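Local coordinates for protein pectate lyase 1 (Juniperus ashei, PDB 1PXZ) that cleaves pectate by elimination with low activity, uses calcium as cofactor, and is the major allergen of mountain cedar pollen, at residues K211-V217 with R234-H239; V217-G223 with V240-D246; Q228-R234 with I250-S256; V279-I283 with N293-R297. All coordinates share one frame; numbering follows the deposited sequence.

Interaction 1 (K211-V217 with R234-H239); sequences KSMKVTV and RYGLVH
K211 lies against Y235. Its CG is 3.8 Å from CD1 of the ring, and the lysine chain then bends so that CE also meets the ring carbons. One water lies within hydrogen-bonding distance of both K211 O and Y235 O. Y235 OH reaches beyond the contact to D205 O. M213 is next. Its CG stands trans to the backbone N (chi1 173°), and the chain turns at the sulfur, which sets CE 3.5 Å from R234 O. From M213 O the backbone ladder begins, where L237 N donates to it at 2.9 Å. K214 points to the same face of the sheet as L237. V215 N donates to L237 O at 3.0 Å, and V215 O receives H239 N. The V215 side chain points to the other face, with V238. T216 returns to the face of K214, L237 and H239, and there T216 OG1 and H239 ND1 both bond to Y321 OH. At V217 the CG2 methyl meets V238 CG1 at 3.9 Å. The last rung, V217 N to H239 O, is the shortest at 2.7 Å and almost straight at 175°. These rungs join equivalent strands of successive coils, as in the parallel beta-helix of polysaccharide lyase family 1.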
# COMPACT_ATOMS: atom_id res chain seq x y z
N LYS A 211 4.02 -17.88 -1.03
CA LYS A 211 4.12 -18.17 -2.46
C LYS A 211 2.85 -17.85 -3.24
O LYS A 211 2.93 -17.61 -4.45
CB LYS A 211 4.53 -19.64 -2.71
CG LYS A 211 6.03 -19.83 -2.48
CD LYS A 211 6.47 -21.25 -2.75
CE LYS A 211 7.56 -21.69 -1.78
NZ LYS A 211 8.67 -22.40 -2.48
N SER A 212 1.68 -17.81 -2.60
CA SER A 212 0.43 -17.47 -3.26
C SER A 212 0.13 -15.97 -3.23
O SER A 212 -0.90 -15.56 -3.76
CB SER A 212 -0.76 -18.20 -2.60
OG SER A 212 -0.69 -18.02 -1.20
N MET A 213 1.00 -15.18 -2.62
CA MET A 213 0.70 -13.74 -2.56
C MET A 213 0.77 -13.10 -3.93
O MET A 213 1.75 -13.31 -4.65
CB MET A 213 1.69 -13.07 -1.61
CG MET A 213 1.63 -11.55 -1.56
SD MET A 213 2.92 -10.93 -0.45
CE MET A 213 4.40 -11.43 -1.34
N LYS A 214 -0.25 -12.33 -4.30
CA LYS A 214 -0.25 -11.56 -5.54
C LYS A 214 -0.54 -10.09 -5.23
O LYS A 214 -1.58 -9.85 -4.61
CB LYS A 214 -1.27 -12.11 -6.52
CG LYS A 214 -1.01 -13.59 -6.87
CD LYS A 214 -2.10 -14.06 -7.84
CE LYS A 214 -1.65 -15.28 -8.63
NZ LYS A 214 -1.28 -16.40 -7.72
N VAL A 215 0.36 -9.21 -5.63
CA VAL A 215 0.22 -7.79 -5.30
C VAL A 215 0.52 -6.88 -6.49
O VAL A 215 1.49 -7.16 -7.20
CB VAL A 215 1.17 -7.37 -4.15
CG1 VAL A 215 1.05 -5.86 -3.92
CG2 VAL A 215 0.85 -8.15 -2.89
N THR A 216 -0.28 -5.83 -6.67
CA THR A 216 -0.07 -4.87 -7.76
C THR A 216 0.42 -3.56 -7.13
O THR A 216 -0.27 -3.09 -6.22
CB THR A 216 -1.35 -4.60 -8.58
OG1 THR A 216 -1.80 -5.82 -9.19
CG2 THR A 216 -1.10 -3.62 -9.72
N VAL A 217 1.55 -3.08 -7.62
CA VAL A 217 2.05 -1.77 -7.13
C VAL A 217 2.03 -0.82 -8.32
O VAL A 217 2.93 -1.00 -9.17
CB VAL A 217 3.45 -1.90 -6.52
CG1 VAL A 217 3.99 -0.52 -6.11
CG2 VAL A 217 3.42 -2.84 -5.33
N ARG A 234 9.17 -11.15 -0.97
CA ARG A 234 9.58 -12.53 -0.74
C ARG A 234 8.53 -13.52 -1.27
O ARG A 234 7.35 -13.25 -1.06
CB ARG A 234 9.73 -12.87 0.73
CG ARG A 234 10.83 -12.22 1.52
CD ARG A 234 10.90 -12.85 2.92
NE ARG A 234 12.05 -12.33 3.64
CZ ARG A 234 12.12 -11.18 4.30
NH1 ARG A 234 11.09 -10.36 4.38
NH2 ARG A 234 13.26 -10.85 4.90
N TYR A 235 8.95 -14.62 -1.88
CA TYR A 235 8.09 -15.74 -2.25
C TYR A 235 7.02 -15.48 -3.28
O TYR A 235 6.83 -16.27 -4.22
CB TYR A 235 7.35 -16.23 -0.97
CG TYR A 235 8.30 -17.03 -0.11
CD1 TYR A 235 8.89 -18.16 -0.67
CD2 TYR A 235 8.63 -16.69 1.19
CE1 TYR A 235 9.77 -18.94 0.04
CE2 TYR A 235 9.52 -17.47 1.92
CZ TYR A 235 10.08 -18.59 1.34
OH TYR A 235 10.96 -19.39 2.02
N GLY A 236 6.20 -14.43 -3.19
CA GLY A 236 5.07 -14.36 -4.12
C GLY A 236 5.33 -13.61 -5.40
O GLY A 236 6.42 -13.58 -5.95
N LEU A 237 4.30 -12.95 -5.91
CA LEU A 237 4.35 -12.27 -7.20
C LEU A 237 4.01 -10.80 -7.04
O LEU A 237 2.97 -10.50 -6.43
CB LEU A 237 3.30 -12.92 -8.12
CG LEU A 237 2.91 -12.29 -9.44
CD1 LEU A 237 4.11 -12.20 -10.37
CD2 LEU A 237 1.80 -13.10 -10.10
N VAL A 238 4.85 -9.91 -7.56
CA VAL A 238 4.50 -8.50 -7.49
C VAL A 238 4.61 -7.87 -8.88
O VAL A 238 5.68 -7.97 -9.48
CB VAL A 238 5.40 -7.68 -6.54
CG1 VAL A 238 4.75 -6.31 -6.34
CG2 VAL A 238 5.61 -8.38 -5.22
N HIS A 239 3.55 -7.23 -9.33
CA HIS A 239 3.56 -6.45 -10.56
C HIS A 239 3.82 -4.98 -10.23
O HIS A 239 2.98 -4.35 -9.58
CB HIS A 239 2.25 -6.64 -11.33
CG HIS A 239 2.20 -5.98 -12.66
ND1 HIS A 239 1.06 -5.43 -13.20
CD2 HIS A 239 3.20 -5.79 -13.57
CE1 HIS A 239 1.33 -4.92 -14.39
NE2 HIS A 239 2.63 -5.13 -14.64
O HOH W 1 5.41 -17.48 -6.28

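Interaction 2 (V217-G223 with V240-D246); sequences VAFNQFG and VANNNYD
F222 and Y245 stack in an offset fashion. The ring centroids are 4.7 Å apart and the planes differ by 22°. F222 CD2 sits over one face of the tyrosine ring, toward its rim, 3.4 Å from Y245 CE2. Both side chains leave the backbone trans to their carbonyl carbons, and they run side by side in the same direction. V217 CG1 lies at the edge of the F222 ring, in its plane. Y245 OH bonds to M230 O, which ties down the far end of that ring. Further rings adjoin the pair: F222 meets F192 and Y245 meets F268. Such aromatic and asparagine ladders, formed by like residues at matching positions of successive coils, are characteristic of parallel beta-helices. N243 belongs to the asparagine row. It lies beside N220, pointing the same way, with the two amide planes nearly coplanar. N243 N also bonds to N266 OD1, one coil further on. N244 works on the opposite face of the sheet from the rings. Its ND2 donates to Q221 OE1 at 2.9 Å in the carbonyl plane, on a lone pair, and the two amides stand nearly perpendicular at 86°. Q221 NE2 comes within 3.0 Å of D246 OD2. Backbone bonds of the parallel ladder flank these groups: N244 N donates to N220 O at 2.9 Å, and F222 N to N244 O at 2.8 Å.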
# COMPACT_ATOMS: atom_id res chain seq x y z
N VAL A 217 1.55 -3.08 -7.62
CA VAL A 217 2.05 -1.77 -7.13
C VAL A 217 2.03 -0.82 -8.32
O VAL A 217 2.93 -1.00 -9.17
CB VAL A 217 3.45 -1.90 -6.52
CG1 VAL A 217 3.99 -0.52 -6.11
CG2 VAL A 217 3.42 -2.84 -5.33
N ALA A 218 1.07 0.11 -8.39
CA ALA A 218 0.93 0.92 -9.59
C ALA A 218 0.67 2.41 -9.39
O ALA A 218 -0.11 2.81 -8.53
CB ALA A 218 -0.22 0.33 -10.41
N PHE A 219 1.28 3.22 -10.23
CA PHE A 219 1.06 4.66 -10.31
C PHE A 219 1.45 5.38 -9.02
O PHE A 219 0.88 6.44 -8.70
CB PHE A 219 -0.39 4.98 -10.67
CG PHE A 219 -0.96 4.14 -11.81
CD1 PHE A 219 -0.43 4.29 -13.08
CD2 PHE A 219 -1.99 3.24 -11.58
CE1 PHE A 219 -0.93 3.52 -14.13
CE2 PHE A 219 -2.47 2.45 -12.61
CZ PHE A 219 -1.93 2.59 -13.87
N ASN A 220 2.40 4.85 -8.29
CA ASN A 220 2.86 5.47 -7.05
C ASN A 220 4.03 6.41 -7.32
O ASN A 220 4.78 6.19 -8.28
CB ASN A 220 3.30 4.43 -6.02
CG ASN A 220 2.24 3.41 -5.69
OD1 ASN A 220 2.25 2.26 -6.14
ND2 ASN A 220 1.28 3.82 -4.86
N GLN A 221 4.17 7.42 -6.48
CA GLN A 221 5.33 8.30 -6.49
C GLN A 221 6.24 7.83 -5.37
O GLN A 221 5.86 7.93 -4.20
CB GLN A 221 4.95 9.78 -6.32
CG GLN A 221 6.21 10.64 -6.12
CD GLN A 221 7.07 10.69 -7.39
OE1 GLN A 221 6.59 10.90 -8.49
NE2 GLN A 221 8.37 10.50 -7.25
N PHE A 222 7.43 7.32 -5.69
CA PHE A 222 8.35 6.86 -4.66
C PHE A 222 9.43 7.90 -4.42
O PHE A 222 10.38 8.04 -5.21
CB PHE A 222 9.01 5.54 -5.10
CG PHE A 222 8.09 4.35 -4.92
CD1 PHE A 222 7.73 3.90 -3.67
CD2 PHE A 222 7.61 3.69 -6.03
CE1 PHE A 222 6.89 2.80 -3.50
CE2 PHE A 222 6.74 2.60 -5.89
CZ PHE A 222 6.37 2.18 -4.63
N GLY A 223 9.29 8.65 -3.33
CA GLY A 223 10.25 9.71 -3.07
C GLY A 223 9.67 11.10 -3.19
O GLY A 223 8.48 11.30 -3.51
N VAL A 240 4.96 -4.46 -10.64
CA VAL A 240 5.34 -3.07 -10.34
C VAL A 240 5.20 -2.24 -11.60
O VAL A 240 6.07 -2.33 -12.47
CB VAL A 240 6.77 -3.00 -9.78
CG1 VAL A 240 7.14 -1.57 -9.36
CG2 VAL A 240 6.94 -3.90 -8.55
N ALA A 241 4.12 -1.45 -11.73
CA ALA A 241 3.80 -0.85 -13.02
C ALA A 241 3.56 0.66 -13.01
O ALA A 241 2.77 1.13 -12.20
CB ALA A 241 2.51 -1.51 -13.54
N ASN A 242 4.18 1.42 -13.90
CA ASN A 242 3.95 2.85 -14.08
C ASN A 242 4.07 3.63 -12.76
O ASN A 242 3.26 4.50 -12.45
CB ASN A 242 2.59 3.08 -14.71
CG ASN A 242 2.66 2.91 -16.22
OD1 ASN A 242 3.71 2.94 -16.87
ND2 ASN A 242 1.48 2.75 -16.78
N ASN A 243 5.12 3.30 -12.01
CA ASN A 243 5.47 4.11 -10.84
C ASN A 243 6.62 5.05 -11.16
O ASN A 243 7.37 4.77 -12.09
CB ASN A 243 5.89 3.22 -9.68
CG ASN A 243 4.95 2.07 -9.38
OD1 ASN A 243 5.09 0.93 -9.83
ND2 ASN A 243 3.95 2.41 -8.56
N ASN A 244 6.78 6.13 -10.41
CA ASN A 244 7.84 7.12 -10.64
C ASN A 244 8.82 7.13 -9.49
O ASN A 244 8.40 7.30 -8.33
CB ASN A 244 7.19 8.49 -10.84
CG ASN A 244 8.08 9.53 -11.46
OD1 ASN A 244 8.95 9.22 -12.27
ND2 ASN A 244 7.89 10.80 -11.11
N TYR A 245 10.12 6.94 -9.72
CA TYR A 245 11.07 6.83 -8.63
C TYR A 245 12.07 8.00 -8.66
O TYR A 245 12.78 8.16 -9.64
CB TYR A 245 11.87 5.53 -8.68
CG TYR A 245 11.13 4.23 -8.44
CD1 TYR A 245 10.32 3.72 -9.47
CD2 TYR A 245 11.21 3.53 -7.25
CE1 TYR A 245 9.64 2.54 -9.27
CE2 TYR A 245 10.53 2.33 -7.04
CZ TYR A 245 9.74 1.86 -8.08
OH TYR A 245 9.04 0.68 -7.92
N ASP A 246 12.12 8.76 -7.58
CA ASP A 246 13.20 9.68 -7.25
C ASP A 246 14.42 8.90 -6.78
O ASP A 246 14.29 7.72 -6.50
CB ASP A 246 12.79 10.64 -6.12
CG ASP A 246 11.76 11.65 -6.57
OD1 ASP A 246 11.97 12.29 -7.63
OD2 ASP A 246 10.73 11.84 -5.87
O HOH W 2 12.77 6.38 -4.70

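Interaction 3 (Q228-R234 with I250-S256)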
# COMPACT_ATOMS: atom_id res chain seq x y z
N GLN A 228 14.57 2.67 0.62
CA GLN A 228 14.64 1.40 -0.11
C GLN A 228 13.39 0.57 0.11
O GLN A 228 12.43 1.08 0.74
CB GLN A 228 15.90 0.66 0.36
CG GLN A 228 15.81 0.17 1.79
CD GLN A 228 16.50 1.05 2.80
OE1 GLN A 228 16.50 0.78 4.01
NE2 GLN A 228 17.13 2.13 2.38
N ARG A 229 13.31 -0.66 -0.38
CA ARG A 229 12.14 -1.52 -0.25
C ARG A 229 10.93 -0.97 -0.97
O ARG A 229 9.88 -0.67 -0.38
CB ARG A 229 11.76 -1.71 1.22
CG ARG A 229 12.88 -2.35 2.04
CD ARG A 229 12.35 -2.66 3.44
NE ARG A 229 13.34 -3.38 4.24
CZ ARG A 229 13.06 -3.88 5.44
NH1 ARG A 229 11.83 -3.71 5.93
NH2 ARG A 229 14.00 -4.52 6.11
N MET A 230 11.03 -0.83 -2.29
CA MET A 230 9.94 -0.19 -3.04
C MET A 230 9.51 -0.99 -4.25
O MET A 230 9.54 -0.49 -5.38
CB MET A 230 10.36 1.23 -3.48
CG MET A 230 10.59 2.12 -2.25
SD MET A 230 11.16 3.75 -2.75
CE MET A 230 12.93 3.57 -2.56
N PRO A 231 9.08 -2.23 -4.11
CA PRO A 231 9.00 -2.96 -2.85
C PRO A 231 10.21 -3.83 -2.56
O PRO A 231 11.07 -4.04 -3.42
CB PRO A 231 7.81 -3.91 -3.14
CG PRO A 231 8.05 -4.28 -4.57
CD PRO A 231 8.57 -3.03 -5.25
N ARG A 232 10.25 -4.37 -1.34
CA ARG A 232 11.06 -5.54 -1.02
C ARG A 232 10.07 -6.72 -0.91
O ARG A 232 9.19 -6.68 -0.05
CB ARG A 232 11.89 -5.41 0.25
CG ARG A 232 12.84 -6.60 0.48
CD ARG A 232 13.07 -6.82 1.96
NE ARG A 232 14.22 -7.67 2.24
CZ ARG A 232 14.22 -9.00 2.13
NH1 ARG A 232 13.14 -9.66 1.75
NH2 ARG A 232 15.32 -9.70 2.40
N ALA A 233 10.24 -7.73 -1.75
CA ALA A 233 9.32 -8.86 -1.81
C ALA A 233 9.96 -10.20 -1.45
O ALA A 233 11.16 -10.39 -1.64
CB ALA A 233 8.79 -8.94 -3.24
N ARG A 234 9.17 -11.15 -0.97
CA ARG A 234 9.58 -12.53 -0.74
C ARG A 234 8.53 -13.52 -1.27
O ARG A 234 7.35 -13.25 -1.06
CB ARG A 234 9.73 -12.87 0.73
CG ARG A 234 10.83 -12.22 1.52
CD ARG A 234 10.90 -12.85 2.92
NE ARG A 234 12.05 -12.33 3.64
CZ ARG A 234 12.12 -11.18 4.30
NH1 ARG A 234 11.09 -10.36 4.38
NH2 ARG A 234 13.26 -10.85 4.90
N ILE A 250 19.54 3.06 -1.04
CA ILE A 250 20.29 1.81 -1.11
C ILE A 250 19.98 1.10 -2.43
O ILE A 250 20.89 0.84 -3.23
CB ILE A 250 19.98 0.89 0.08
CG1 ILE A 250 20.26 1.56 1.44
CG2 ILE A 250 20.73 -0.43 -0.04
CD1 ILE A 250 19.79 0.71 2.60
N TYR A 251 18.71 0.80 -2.64
CA TYR A 251 18.19 0.27 -3.89
C TYR A 251 16.72 0.64 -4.01
O TYR A 251 16.15 1.14 -3.03
CB TYR A 251 18.29 -1.26 -3.95
CG TYR A 251 17.49 -1.95 -2.87
CD1 TYR A 251 18.04 -2.09 -1.60
CD2 TYR A 251 16.20 -2.45 -3.07
CE1 TYR A 251 17.34 -2.72 -0.57
CE2 TYR A 251 15.49 -3.07 -2.06
CZ TYR A 251 16.07 -3.20 -0.81
OH TYR A 251 15.36 -3.82 0.19
N ALA A 252 16.13 0.29 -5.16
CA ALA A 252 14.70 0.56 -5.30
C ALA A 252 13.85 -0.68 -5.13
O ALA A 252 12.90 -0.68 -4.35
CB ALA A 252 14.38 1.20 -6.65
N ILE A 253 14.15 -1.70 -5.91
CA ILE A 253 13.34 -2.92 -5.91
C ILE A 253 14.18 -4.09 -5.46
O ILE A 253 15.30 -4.28 -5.97
CB ILE A 253 12.77 -3.18 -7.31
CG1 ILE A 253 11.82 -2.05 -7.74
CG2 ILE A 253 12.06 -4.53 -7.40
CD1 ILE A 253 11.39 -2.14 -9.18
N GLY A 254 13.70 -4.90 -4.51
CA GLY A 254 14.61 -6.00 -4.12
C GLY A 254 13.81 -7.13 -3.51
O GLY A 254 12.57 -7.11 -3.48
N GLY A 255 14.51 -8.13 -2.97
CA GLY A 255 13.73 -9.25 -2.44
C GLY A 255 14.62 -10.44 -2.16
O GLY A 255 15.82 -10.45 -2.47
N SER A 256 13.98 -11.46 -1.59
CA SER A 256 14.68 -12.69 -1.20
C SER A 256 13.72 -13.86 -1.31
O SER A 256 12.51 -13.65 -1.48
CB SER A 256 15.23 -12.59 0.22
OG SER A 256 14.21 -12.35 1.17
O HOH W 3 16.34 -4.27 2.74
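S256 OG is gripped by two nitrogens of R232. NH1 donates to it at 3.0 Å and NH2 to the same OG at 3.1 Å, both end-on and close to the guanidinium plane. The R232 chain is extended from CG to NE, with CG trans to the backbone N (chi1 -174°), which carries the group along the strand to the serine. R234 NH2 lies over one face of the R232 guanidinium, toward its rim, although the charges are alike; R234 NH1 bonds to G202 O. Further back, Y251 OH lies 3.4 Å from R229 CG, where R229 is the predicted active-site residue. A water bonded to Y251 OH is only weakly linked to R229 NE. Q228 CB packs over a face of the Y251 ring, 4.0 Å from its centroid. The backbone follows a parallel ladder. M230 N donates to A252 O at 2.8 Å, just before the cis peptide leading into P231. G254 N bonds to P231 O, A233 N to G254 O, and S256 N to A233 O. Strand 232-234 is thus placed between strands 198-201 and 253-256 of a parallel sheet in the beta-helix, while P231 and A233 reach V240 and V238 of strand 237-241.

Interaction 4 (V279-I283 with N293-R297)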
# COMPACT_ATOMS: atom_id res chain seq x y z
N VAL A 279 19.04 -0.51 -9.75
CA VAL A 279 17.67 -0.39 -9.24
C VAL A 279 17.37 -1.57 -8.32
O VAL A 279 16.74 -1.41 -7.27
CB VAL A 279 16.68 -0.39 -10.41
CG1 VAL A 279 15.25 -0.68 -9.94
CG2 VAL A 279 16.75 0.92 -11.19
N THR A 280 17.80 -2.76 -8.75
CA THR A 280 17.56 -4.05 -8.15
C THR A 280 18.58 -4.47 -7.10
O THR A 280 19.77 -4.14 -7.12
CB THR A 280 17.61 -5.18 -9.22
OG1 THR A 280 18.67 -4.88 -10.16
CG2 THR A 280 16.32 -5.24 -10.02
N LYS A 281 18.09 -5.26 -6.15
CA LYS A 281 18.94 -5.88 -5.15
C LYS A 281 18.41 -7.25 -4.74
O LYS A 281 17.32 -7.35 -4.20
CB LYS A 281 19.10 -5.01 -3.89
CG LYS A 281 20.25 -5.56 -3.03
CD LYS A 281 20.68 -4.53 -1.99
CE LYS A 281 21.56 -5.19 -0.94
NZ LYS A 281 20.92 -5.19 0.41
N ARG A 282 19.20 -8.30 -5.00
CA ARG A 282 18.87 -9.64 -4.56
C ARG A 282 19.52 -9.92 -3.21
O ARG A 282 20.71 -9.71 -3.00
CB ARG A 282 19.37 -10.71 -5.54
CG ARG A 282 18.45 -10.92 -6.73
CD ARG A 282 19.15 -10.39 -7.97
NE ARG A 282 18.43 -10.80 -9.19
CZ ARG A 282 18.24 -9.91 -10.16
NH1 ARG A 282 18.72 -8.68 -10.01
NH2 ARG A 282 17.59 -10.31 -11.24
N ILE A 283 18.70 -10.42 -2.30
CA ILE A 283 19.20 -10.67 -0.95
C ILE A 283 19.15 -12.15 -0.64
O ILE A 283 18.12 -12.79 -0.87
CB ILE A 283 18.32 -9.84 0.01
CG1 ILE A 283 18.50 -8.33 -0.22
CG2 ILE A 283 18.58 -10.19 1.46
CD1 ILE A 283 17.27 -7.49 0.04
N ASN A 293 17.65 -18.22 -11.21
CA ASN A 293 16.35 -18.83 -11.50
C ASN A 293 15.22 -17.86 -11.20
O ASN A 293 14.10 -18.07 -11.67
CB ASN A 293 16.18 -20.12 -10.69
CG ASN A 293 17.10 -21.24 -11.19
OD1 ASN A 293 17.53 -22.13 -10.45
ND2 ASN A 293 17.41 -21.23 -12.48
N TRP A 294 15.51 -16.82 -10.40
CA TRP A 294 14.39 -15.94 -10.03
C TRP A 294 13.90 -15.15 -11.23
O TRP A 294 14.62 -14.64 -12.07
CB TRP A 294 14.85 -14.98 -8.93
CG TRP A 294 15.31 -15.60 -7.65
CD1 TRP A 294 15.40 -16.91 -7.31
CD2 TRP A 294 15.77 -14.85 -6.51
NE1 TRP A 294 15.88 -17.03 -6.01
CE2 TRP A 294 16.12 -15.78 -5.51
CE3 TRP A 294 15.91 -13.48 -6.28
CZ2 TRP A 294 16.60 -15.38 -4.26
CZ3 TRP A 294 16.40 -13.08 -5.03
CH2 TRP A 294 16.73 -14.03 -4.05
N VAL A 295 12.59 -14.98 -11.37
CA VAL A 295 12.11 -14.33 -12.58
C VAL A 295 11.85 -12.86 -12.23
O VAL A 295 10.82 -12.54 -11.64
CB VAL A 295 10.85 -15.01 -13.12
CG1 VAL A 295 10.23 -14.18 -14.24
CG2 VAL A 295 11.16 -16.42 -13.64
N TRP A 296 12.84 -12.04 -12.56
CA TRP A 296 12.76 -10.60 -12.33
C TRP A 296 12.85 -9.90 -13.68
O TRP A 296 13.93 -9.84 -14.27
CB TRP A 296 13.86 -10.10 -11.40
CG TRP A 296 13.75 -10.53 -9.98
CD1 TRP A 296 13.06 -11.58 -9.44
CD2 TRP A 296 14.39 -9.88 -8.86
NE1 TRP A 296 13.22 -11.64 -8.09
CE2 TRP A 296 14.04 -10.60 -7.71
CE3 TRP A 296 15.22 -8.76 -8.74
CZ2 TRP A 296 14.49 -10.23 -6.44
CZ3 TRP A 296 15.68 -8.39 -7.47
CH2 TRP A 296 15.30 -9.14 -6.34
N ARG A 297 11.73 -9.39 -14.18
CA ARG A 297 11.69 -8.81 -15.51
C ARG A 297 11.50 -7.29 -15.52
O ARG A 297 10.80 -6.74 -14.66
CB ARG A 297 10.56 -9.42 -16.33
CG ARG A 297 10.43 -10.93 -16.24
CD ARG A 297 9.84 -11.47 -17.54
NE ARG A 297 8.45 -11.06 -17.72
CZ ARG A 297 7.43 -11.88 -17.47
NH1 ARG A 297 7.71 -13.10 -17.03
NH2 ARG A 297 6.18 -11.48 -17.64
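R282 lies over W296 near one end of the parallel beta-helix. It joins strand 280-282, the outermost strand of its sheet within the chain, to strand 296-299 of another beta-helix sheet. No hydrogen bond crosses the contact. R282 CG is set beside the backbone N (chi1 -81°), and chi2, near 110° and off a staggered value, then turns the chain. This bend lays the rest of the chain along the indole, the two side chains running past each other in opposite directions. CG sits over a face of the W296 six-membered ring, 4.0 Å from its centroid. The guanidinium follows, with W296 CE3 over its centre and the planes 25° apart. R282 NH2 is held by S312 OG and V310 O, which helps fix the rotation of the group. W296 is tied in turn through NE1 to P259 O. The second tryptophan meets the arginine stem: W294 CZ3 is 3.4 Å from R282 CG. T280 brings its methyl CG2 to the edge of W296, 3.9 Å from CE3, while its OG1 bonds to E278 and V310 N. K281 O lies in the plane of the W296 ring, at its edge, 3.4 Å from CH2.

In the fold
The chain passes first through 211-217 and on into 217-223, two segments that share V217. It then runs through 228-234 before 234-239 closes interaction 1. Interaction 2 closes directly afterwards with 240-246. Interactions 1 and 2 therefore cross, and both join strands 214-218 and 237-241. Interaction 3 opens before either has closed, so it crosses both, and 250-256 closes it, one coil on from 228-234, in a different sheet. F222 of interaction 2 packs on the sulfur of M230 in interaction 3. Interaction 4 follows in series. Strand 280-282 pairs with strand 253-256, where I283 N probably bonds to G255 O, which leads interaction 3 into interaction 4 toward the end of the beta-helix.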